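Local coordinates for CBS domain-containing protein (Thermoplasma acidophilum DSM 1728, PDB 1PVM) that is of unknown biological function but joins a pair of CBS domains to a C-terminal zinc-ribbon-like domain that binds a metal ion through cysteines, at residues V22-A31 and P72-M81; C152-E161 and F173-E184. One frame throughout, in Å; residues are numbered along the deposited sequence.

Interaction 1 (V22-A31 and P72-M81); sequences VNWNTTVFDA and PDEVPIRLVM
Thr26 O takes the N-H of Ile77 almost head-on at 2.8 Å (N-H...O 162°) and also faces the CA-H of Pro76. The bond belongs to the pairing of the strand-to-helix connection of the first CBS domain with the loop that follows helix 58-65, where Thr27 and Pro76 form a single beta bridge. Farther on, Val28 N donates to Val75 O at 3.0 Å, while Phe29 N reaches Pro72 O from above its carbonyl plane. Thr27 caps the N-terminus of the helix by accepting Asp30 N on OG1. At the other end, the Arg78 guanidinium lies flat on the six-membered ring of Trp24, planes 19° apart, with CZ 3.6 Å from the ring centroid in a cation-pi stack. A bend at chi3 (-67°) folds the arginine chain back over that face, and the indole NE1 is held by Asp48. Without the indole, as with an alanine in place of Trp24, the guanidinium is likely to lose the surface that holds it flat, and Asp48 its NE1 partner. Ile77 fills the space between Val22 and Ala31: CG2 meets Ala31 CB at 3.8 Å, and CD1 presses on Val22 CG2 at a tight 3.5 Å.

Interaction 2 (C152-E161 and F173-E184); sequences CPKCGVGVLE and FRCSNPACDYEE. With HG (mercury (II) ion), chain D.
A mercury ion occupies the site, held by the SG atoms of Cys152 and Cys155 from one segment and of Cys175 and Cys180 from the other; the same four cysteines bind ferrous iron in another structure of this protein. Cys155 SG, besides its metal bond, accepts three N-H groups: the backbone N of Val157 and of Gly158, and, across the contact, Asn177 ND2 at 3.3 Å, nearly straight at 167° and in the amide plane. Asn177 N likewise donates to Cys175 SG at 3.2 Å. Such bonds would probably spread the negative charge of the thiolates. Gly158 CA lies 3.5 Å from Cys175 SG, where a CB would collide with the sulfur. Tyr182 borders the site: Cys152 SG approaches its ring obliquely, 4.2 Å from the centroid, and Pro153 CG packs near CZ at 3.6 Å. Its OH is tied to the anti lone pair of Glu184 OE1. Lys154, fully extended from CG anti to its own N (chi1 -176°), passes Tyr182 and Cys180 to put NZ 2.9 Å from Asp181 O, and a water joins NZ to Asp181 N. Ser176 OG accepts Val159 N at 3.0 Å; beyond it the antiparallel Glu161-Arg174 pair forms two backbone bonds. Cysteine-bearing turns beside a beta hairpin, one with a CxxC pair, gathered round one metal are typical of a zinc ribbon.

The two contacts follow in series along the chain: interaction 1 closes before interaction 2 opens, and their centres lie about 20 Å apart. They share no sheet. Interaction 1 sits where the first CBS domain meets the loop between helix 58-65 and strand 87-89, and also touches the second subunit, while interaction 2 is the metal-bearing hairpin end of the C-terminal domain, which no other chain of the assembly touches. They nevertheless meet directly, Leu79 CD2 packing on Glu184 CD at 3.6 Å. Lys83 links both, bonding to Arg78 O and forming a salt bridge with Glu184 OE2, and Arg68 holds Glu184 O. The chain terminus thus docks the ribbon against the loop between helix 58-65 and strand 87-89.

Interaction 1 (V22-A31 and P72-M81)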
loop_
_atom_site.group_PDB
_atom_site.type_symbol
_atom_site.label_atom_id
_atom_site.label_comp_id
_atom_site.label_asym_id
_atom_site.label_seq_id
_atom_site.Cartn_x
_atom_site.Cartn_y
_atom_site.Cartn_z
ATOM N N VAL B 22 -8.614 14.367 7.960
ATOM C CA VAL B 22 -8.865 13.772 9.265
ATOM C C VAL B 22 -8.002 14.461 10.316
ATOM O O VAL B 22 -6.928 14.979 10.011
ATOM C CB VAL B 22 -8.541 12.257 9.274
ATOM C CG1 VAL B 22 -9.575 11.497 8.466
ATOM C CG2 VAL B 22 -7.154 12.022 8.702
ATOM N N ASN B 23 -8.481 14.464 11.556
ATOM C CA ASN B 23 -7.760 15.084 12.656
ATOM C C ASN B 23 -6.528 14.251 13.029
ATOM O O ASN B 23 -6.551 13.024 12.948
ATOM C CB ASN B 23 -8.700 15.241 13.849
ATOM C CG ASN B 23 -8.023 15.868 15.038
ATOM O OD1 ASN B 23 -7.518 15.173 15.910
ATOM N ND2 ASN B 23 -7.995 17.194 15.070
ATOM N N TRP B 24 -5.456 14.924 13.448
ATOM C CA TRP B 24 -4.213 14.237 13.781
ATOM C C TRP B 24 -4.229 13.289 14.979
ATOM O O TRP B 24 -3.277 12.540 15.188
ATOM C CB TRP B 24 -3.073 15.263 13.919
ATOM C CG TRP B 24 -3.149 16.207 15.102
ATOM C CD1 TRP B 24 -4.221 16.440 15.924
ATOM C CD2 TRP B 24 -2.095 17.060 15.566
ATOM N NE1 TRP B 24 -3.895 17.388 16.870
ATOM C CE2 TRP B 24 -2.598 17.784 16.673
ATOM C CE3 TRP B 24 -0.770 17.283 15.151
ATOM C CZ2 TRP B 24 -1.820 18.715 17.374
ATOM C CZ3 TRP B 24 0.003 18.208 15.848
ATOM C CH2 TRP B 24 -0.528 18.913 16.950
ATOM N N ASN B 25 -5.301 13.311 15.764
ATOM C CA ASN B 25 -5.399 12.412 16.909
ATOM C C ASN B 25 -6.308 11.226 16.588
ATOM O O ASN B 25 -6.563 10.370 17.436
ATOM C CB ASN B 25 -5.904 13.168 18.139
ATOM C CG ASN B 25 -4.824 14.022 18.770
ATOM O OD1 ASN B 25 -5.091 15.121 19.263
ATOM N ND2 ASN B 25 -3.596 13.514 18.770
ATOM N N THR B 26 -6.796 11.186 15.354
ATOM C CA THR B 26 -7.635 10.085 14.905
ATOM C C THR B 26 -6.735 8.852 15.021
ATOM O O THR B 26 -5.547 8.928 14.718
ATOM C CB THR B 26 -8.046 10.282 13.425
ATOM O OG1 THR B 26 -8.752 11.520 13.281
ATOM C CG2 THR B 26 -8.937 9.139 12.956
ATOM N N THR B 27 -7.275 7.722 15.469
ATOM C CA THR B 27 -6.448 6.524 15.586
ATOM C C THR B 27 -6.232 5.907 14.211
ATOM O O THR B 27 -6.957 6.215 13.259
ATOM C CB THR B 27 -7.102 5.459 16.483
ATOM O OG1 THR B 27 -8.284 4.960 15.846
ATOM C CG2 THR B 27 -7.461 6.054 17.839
ATOM N N VAL B 28 -5.229 5.042 14.110
ATOM C CA VAL B 28 -4.930 4.363 12.856
ATOM C C VAL B 28 -6.144 3.514 12.476
ATOM O O VAL B 28 -6.516 3.426 11.306
ATOM C CB VAL B 28 -3.673 3.468 13.004
ATOM C CG1 VAL B 28 -3.532 2.549 11.809
ATOM C CG2 VAL B 28 -2.433 4.338 13.116
ATOM N N PHE B 29 -6.772 2.904 13.477
ATOM C CA PHE B 29 -7.950 2.079 13.241
ATOM C C PHE B 29 -9.070 2.890 12.585
ATOM O O PHE B 29 -9.644 2.477 11.579
ATOM C CB PHE B 29 -8.453 1.495 14.565
ATOM C CG PHE B 29 -9.696 0.650 14.425
ATOM C CD1 PHE B 29 -9.640 -0.604 13.822
ATOM C CD2 PHE B 29 -10.926 1.117 14.883
ATOM C CE1 PHE B 29 -10.786 -1.384 13.677
ATOM C CE2 PHE B 29 -12.082 0.347 14.742
ATOM C CZ PHE B 29 -12.009 -0.910 14.136
ATOM N N ASP B 30 -9.384 4.051 13.147
ATOM C CA ASP B 30 -10.450 4.871 12.582
ATOM C C ASP B 30 -10.108 5.489 11.230
ATOM O O ASP B 30 -10.983 5.654 10.383
ATOM C CB ASP B 30 -10.868 5.971 13.563
ATOM C CG ASP B 30 -11.650 5.425 14.745
ATOM O OD1 ASP B 30 -12.323 4.384 14.579
ATOM O OD2 ASP B 30 -11.605 6.035 15.834
ATOM N N ALA B 31 -8.839 5.823 11.024
ATOM C CA ALA B 31 -8.426 6.421 9.761
ATOM C C ALA B 31 -8.512 5.395 8.640
ATOM O O ALA B 31 -8.977 5.693 7.544
ATOM C CB ALA B 31 -6.997 6.960 9.873
ATOM N N PRO B 72 -4.256 -0.909 16.485
ATOM C CA PRO B 72 -4.588 0.245 15.647
ATOM C C PRO B 72 -5.342 1.352 16.395
ATOM O O PRO B 72 -5.221 2.529 16.055
ATOM C CB PRO B 72 -5.441 -0.370 14.539
ATOM C CG PRO B 72 -4.894 -1.737 14.403
ATOM C CD PRO B 72 -4.638 -2.171 15.824
ATOM N N ASP B 73 -6.124 0.984 17.405
ATOM C CA ASP B 73 -6.882 1.986 18.157
ATOM C C ASP B 73 -6.074 2.671 19.263
ATOM O O ASP B 73 -6.608 3.517 19.983
ATOM C CB ASP B 73 -8.144 1.361 18.774
ATOM C CG ASP B 73 -7.834 0.421 19.939
ATOM O OD1 ASP B 73 -6.667 0.365 20.386
ATOM O OD2 ASP B 73 -8.769 -0.258 20.421
ATOM N N GLU B 74 -4.797 2.315 19.396
ATOM C CA GLU B 74 -3.940 2.890 20.433
ATOM C C GLU B 74 -2.889 3.844 19.885
ATOM O O GLU B 74 -2.059 4.360 20.640
ATOM C CB GLU B 74 -3.196 1.793 21.196
ATOM C CG GLU B 74 -4.057 0.735 21.841
ATOM C CD GLU B 74 -3.222 -0.281 22.609
ATOM O OE1 GLU B 74 -2.262 -0.840 22.023
ATOM O OE2 GLU B 74 -3.526 -0.522 23.798
ATOM N N VAL B 75 -2.906 4.070 18.577
ATOM C CA VAL B 75 -1.921 4.951 17.971
ATOM C C VAL B 75 -2.542 6.066 17.141
ATOM O O VAL B 75 -3.238 5.799 16.161
ATOM C CB VAL B 75 -0.968 4.161 17.056
ATOM C CG1 VAL B 75 0.033 5.113 16.403
ATOM C CG2 VAL B 75 -0.244 3.077 17.862
ATOM N N PRO B 76 -2.309 7.332 17.530
ATOM C CA PRO B 76 -2.862 8.465 16.777
ATOM C C PRO B 76 -2.067 8.601 15.479
ATOM O O PRO B 76 -0.848 8.406 15.474
ATOM C CB PRO B 76 -2.655 9.644 17.726
ATOM C CG PRO B 76 -1.393 9.275 18.445
ATOM C CD PRO B 76 -1.587 7.797 18.730
ATOM N N ILE B 77 -2.740 8.940 14.381
ATOM C CA ILE B 77 -2.050 9.032 13.100
ATOM C C ILE B 77 -0.929 10.068 13.011
ATOM O O ILE B 77 -0.095 9.993 12.107
ATOM C CB ILE B 77 -3.050 9.225 11.930
ATOM C CG1 ILE B 77 -3.888 10.489 12.122
ATOM C CG2 ILE B 77 -3.964 8.002 11.841
ATOM C CD1 ILE B 77 -4.857 10.752 10.972
ATOM N N ARG B 78 -0.889 11.022 13.942
ATOM C CA ARG B 78 0.180 12.026 13.943
ATOM C C ARG B 78 1.541 11.331 14.051
ATOM O O ARG B 78 2.552 11.842 13.569
ATOM C CB ARG B 78 -0.003 13.004 15.108
ATOM C CG ARG B 78 -0.066 12.333 16.466
ATOM C CD ARG B 78 -0.697 13.238 17.518
ATOM N NE ARG B 78 0.125 14.407 17.812
ATOM C CZ ARG B 78 -0.271 15.423 18.575
ATOM N NH1 ARG B 78 -1.482 15.412 19.117
ATOM N NH2 ARG B 78 0.550 16.443 18.801
ATOM N N LEU B 79 1.559 10.156 14.675
ATOM C CA LEU B 79 2.795 9.396 14.844
ATOM C C LEU B 79 3.130 8.554 13.619
ATOM O O LEU B 79 4.211 7.979 13.533
ATOM C CB LEU B 79 2.677 8.459 16.049
ATOM C CG LEU B 79 2.455 9.093 17.422
ATOM C CD1 LEU B 79 2.356 8.005 18.476
ATOM C CD2 LEU B 79 3.602 10.037 17.738
ATOM N N VAL B 80 2.204 8.498 12.672
ATOM C CA VAL B 80 2.364 7.666 11.482
ATOM C C VAL B 80 2.466 8.415 10.157
ATOM O O VAL B 80 3.258 8.045 9.289
ATOM C CB VAL B 80 1.181 6.668 11.392
ATOM C CG1 VAL B 80 1.357 5.733 10.209
ATOM C CG2 VAL B 80 1.078 5.879 12.690
ATOM N N MET B 81 1.661 9.461 10.010
ATOM C CA MET B 81 1.603 10.257 8.787
ATOM C C MET B 81 2.934 10.795 8.285
ATOM O O MET B 81 3.885 10.955 9.048
ATOM C CB MET B 81 0.689 11.451 9.012
ATOM C CG MET B 81 1.286 12.460 9.985
ATOM S SD MET B 81 0.103 13.705 10.486
ATOM C CE MET B 81 -1.161 12.660 11.155
#

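Interaction 2 (C152-E161 and F173-E184)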
loop_
_atom_site.group_PDB
_atom_site.type_symbol
_atom_site.label_atom_id
_atom_site.label_comp_id
_atom_site.label_asym_id
_atom_site.label_seq_id
_atom_site.Cartn_x
_atom_site.Cartn_y
_atom_site.Cartn_z
ATOM N N CYS B 152 10.905 16.796 12.452
ATOM C CA CYS B 152 10.441 17.016 13.814
ATOM C C CYS B 152 9.438 18.157 13.947
ATOM O O CYS B 152 9.693 19.265 13.486
ATOM C CB CYS B 152 11.638 17.301 14.712
ATOM S SG CYS B 152 11.180 17.566 16.425
ATOM N N PRO B 153 8.287 17.900 14.593
ATOM C CA PRO B 153 7.268 18.939 14.767
ATOM C C PRO B 153 7.649 19.975 15.828
ATOM O O PRO B 153 7.042 21.042 15.904
ATOM C CB PRO B 153 6.029 18.138 15.160
ATOM C CG PRO B 153 6.610 17.030 15.963
ATOM C CD PRO B 153 7.825 16.617 15.155
ATOM N N LYS B 154 8.653 19.655 16.642
ATOM C CA LYS B 154 9.093 20.566 17.694
ATOM C C LYS B 154 10.033 21.660 17.186
ATOM O O LYS B 154 9.815 22.840 17.460
ATOM C CB LYS B 154 9.776 19.782 18.822
ATOM C CG LYS B 154 10.181 20.641 20.014
ATOM C CD LYS B 154 10.858 19.808 21.089
ATOM C CE LYS B 154 11.237 20.651 22.291
ATOM N NZ LYS B 154 11.867 19.815 23.355
ATOM N N CYS B 155 11.071 21.278 16.448
ATOM C CA CYS B 155 12.020 22.258 15.927
ATOM C C CYS B 155 11.840 22.470 14.427
ATOM O O CYS B 155 12.354 23.439 13.862
ATOM C CB CYS B 155 13.461 21.823 16.223
ATOM S SG CYS B 155 14.032 20.358 15.320
ATOM N N GLY B 156 11.117 21.552 13.788
ATOM C CA GLY B 156 10.858 21.653 12.360
ATOM C C GLY B 156 12.013 21.357 11.418
ATOM O O GLY B 156 11.805 21.230 10.215
ATOM N N VAL B 157 13.226 21.240 11.944
ATOM C CA VAL B 157 14.384 20.979 11.093
ATOM C C VAL B 157 15.015 19.602 11.277
ATOM O O VAL B 157 15.651 19.076 10.360
ATOM C CB VAL B 157 15.480 22.038 11.317
ATOM C CG1 VAL B 157 15.006 23.379 10.816
ATOM C CG2 VAL B 157 15.820 22.124 12.789
ATOM N N GLY B 158 14.840 19.025 12.459
ATOM C CA GLY B 158 15.416 17.724 12.730
ATOM C C GLY B 158 14.716 16.598 12.000
ATOM O O GLY B 158 13.539 16.700 11.654
ATOM N N VAL B 159 15.453 15.521 11.755
ATOM C CA VAL B 159 14.904 14.351 11.078
ATOM C C VAL B 159 14.522 13.314 12.125
ATOM O O VAL B 159 15.331 12.969 12.988
ATOM C CB VAL B 159 15.933 13.724 10.103
ATOM C CG1 VAL B 159 15.388 12.416 9.538
ATOM C CG2 VAL B 159 16.237 14.695 8.971
ATOM N N LEU B 160 13.282 12.832 12.061
ATOM C CA LEU B 160 12.811 11.824 13.005
ATOM C C LEU B 160 13.344 10.461 12.579
ATOM O O LEU B 160 13.007 9.965 11.506
ATOM C CB LEU B 160 11.281 11.803 13.039
ATOM C CG LEU B 160 10.619 13.070 13.594
ATOM C CD1 LEU B 160 9.113 12.947 13.488
ATOM C CD2 LEU B 160 11.036 13.277 15.043
ATOM N N GLU B 161 14.184 9.866 13.423
ATOM C CA GLU B 161 14.793 8.569 13.139
ATOM C C GLU B 161 14.248 7.506 14.085
ATOM O O GLU B 161 13.984 7.781 15.252
ATOM C CB GLU B 161 16.314 8.653 13.306
ATOM C CG GLU B 161 17.014 9.696 12.434
ATOM C CD GLU B 161 17.115 9.288 10.969
ATOM O OE1 GLU B 161 17.737 10.041 10.185
ATOM O OE2 GLU B 161 16.576 8.220 10.598
ATOM N N PHE B 173 10.348 7.594 17.655
ATOM C CA PHE B 173 11.079 8.180 16.546
ATOM C C PHE B 173 11.688 9.361 17.279
ATOM O O PHE B 173 10.985 10.104 17.969
ATOM C CB PHE B 173 10.160 8.640 15.410
ATOM C CG PHE B 173 9.901 7.573 14.382
ATOM C CD1 PHE B 173 8.861 6.662 14.550
ATOM C CD2 PHE B 173 10.735 7.439 13.276
ATOM C CE1 PHE B 173 8.656 5.630 13.635
ATOM C CE2 PHE B 173 10.535 6.406 12.356
ATOM C CZ PHE B 173 9.492 5.501 12.542
ATOM N N ARG B 174 12.998 9.506 17.158
ATOM C CA ARG B 174 13.724 10.559 17.854
ATOM C C ARG B 174 14.306 11.589 16.902
ATOM O O ARG B 174 14.857 11.243 15.864
ATOM C CB ARG B 174 14.845 9.915 18.673
ATOM C CG ARG B 174 15.765 10.869 19.411
ATOM C CD ARG B 174 16.850 10.066 20.125
ATOM N NE ARG B 174 16.253 9.048 20.988
ATOM C CZ ARG B 174 16.844 7.908 21.341
ATOM N NH1 ARG B 174 18.067 7.621 20.903
ATOM N NH2 ARG B 174 16.205 7.048 22.128
ATOM N N CYS B 175 14.182 12.859 17.264
ATOM C CA CYS B 175 14.721 13.926 16.436
ATOM C C CYS B 175 16.249 13.857 16.385
ATOM O O CYS B 175 16.909 13.650 17.409
ATOM C CB CYS B 175 14.293 15.279 16.988
ATOM S SG CYS B 175 15.004 16.651 16.068
ATOM N N SER B 176 16.806 14.042 15.193
ATOM C CA SER B 176 18.253 13.994 15.010
ATOM C C SER B 176 18.926 15.341 15.275
ATOM O O SER B 176 20.149 15.445 15.211
ATOM C CB SER B 176 18.583 13.543 13.589
ATOM O OG SER B 176 18.165 14.524 12.657
ATOM N N ASN B 177 18.133 16.369 15.558
ATOM C CA ASN B 177 18.683 17.695 15.839
ATOM C C ASN B 177 19.368 17.666 17.212
ATOM O O ASN B 177 18.722 17.432 18.234
ATOM C CB ASN B 177 17.561 18.741 15.837
ATOM C CG ASN B 177 18.072 20.164 16.049
ATOM O OD1 ASN B 177 19.223 20.379 16.427
ATOM N ND2 ASN B 177 17.204 21.140 15.815
ATOM N N PRO B 178 20.692 17.897 17.246
ATOM C CA PRO B 178 21.455 17.894 18.500
ATOM C C PRO B 178 20.901 18.870 19.534
ATOM O O PRO B 178 20.799 18.544 20.717
ATOM C CB PRO B 178 22.862 18.280 18.048
ATOM C CG PRO B 178 22.933 17.719 16.664
ATOM C CD PRO B 178 21.588 18.113 16.095
ATOM N N ALA B 179 20.537 20.063 19.073
ATOM C CA ALA B 179 20.007 21.102 19.947
ATOM C C ALA B 179 18.575 20.834 20.378
ATOM O O ALA B 179 18.013 21.591 21.170
ATOM C CB ALA B 179 20.092 22.458 19.255
ATOM N N CYS B 180 17.978 19.763 19.863
ATOM C CA CYS B 180 16.603 19.442 20.225
ATOM C C CYS B 180 16.442 18.120 20.946
ATOM O O CYS B 180 17.125 17.139 20.651
ATOM C CB CYS B 180 15.696 19.424 18.996
ATOM S SG CYS B 180 13.955 19.141 19.429
ATOM N N ASP B 181 15.508 18.113 21.888
ATOM C CA ASP B 181 15.200 16.935 22.676
ATOM C C ASP B 181 13.735 16.593 22.424
ATOM O O ASP B 181 12.852 17.057 23.141
ATOM C CB ASP B 181 15.429 17.237 24.158
ATOM C CG ASP B 181 15.155 16.043 25.047
ATOM O OD1 ASP B 181 15.775 14.979 24.825
ATOM O OD2 ASP B 181 14.324 16.172 25.974
ATOM N N TYR B 182 13.482 15.805 21.385
ATOM C CA TYR B 182 12.122 15.404 21.058
ATOM C C TYR B 182 12.061 13.936 20.664
ATOM O O TYR B 182 12.879 13.462 19.885
ATOM C CB TYR B 182 11.564 16.243 19.905
ATOM C CG TYR B 182 10.135 15.890 19.554
ATOM C CD1 TYR B 182 9.072 16.376 20.313
ATOM C CD2 TYR B 182 9.846 15.034 18.487
ATOM C CE1 TYR B 182 7.753 16.020 20.026
ATOM C CE2 TYR B 182 8.528 14.669 18.189
ATOM C CZ TYR B 182 7.488 15.167 18.964
ATOM O OH TYR B 182 6.186 14.814 18.688
ATOM N N GLU B 183 11.073 13.234 21.212
ATOM C CA GLU B 183 10.832 11.820 20.937
ATOM C C GLU B 183 9.322 11.639 20.906
ATOM O O GLU B 183 8.607 12.329 21.625
ATOM C CB GLU B 183 11.399 10.930 22.056
ATOM C CG GLU B 183 12.904 10.728 22.042
ATOM C CD GLU B 183 13.360 9.665 23.038
ATOM O OE1 GLU B 183 14.571 9.359 23.064
ATOM O OE2 GLU B 183 12.512 9.134 23.791
ATOM N N GLU B 184 8.831 10.726 20.073
ATOM C CA GLU B 184 7.396 10.473 20.011
ATOM C C GLU B 184 7.107 9.019 19.691
ATOM O O GLU B 184 7.949 8.382 19.029
ATOM C CB GLU B 184 6.718 11.367 18.964
ATOM C CG GLU B 184 7.233 11.190 17.539
ATOM C CD GLU B 184 6.395 11.946 16.521
ATOM O OE1 GLU B 184 5.865 13.022 16.864
ATOM O OE2 GLU B 184 6.274 11.471 15.376
ATOM O OXT GLU B 184 6.028 8.546 20.095
HETATM HG HG HG D . 13.453 18.457 17.023
HETATM O O HOH W 1 14.728 20.571 23.012
#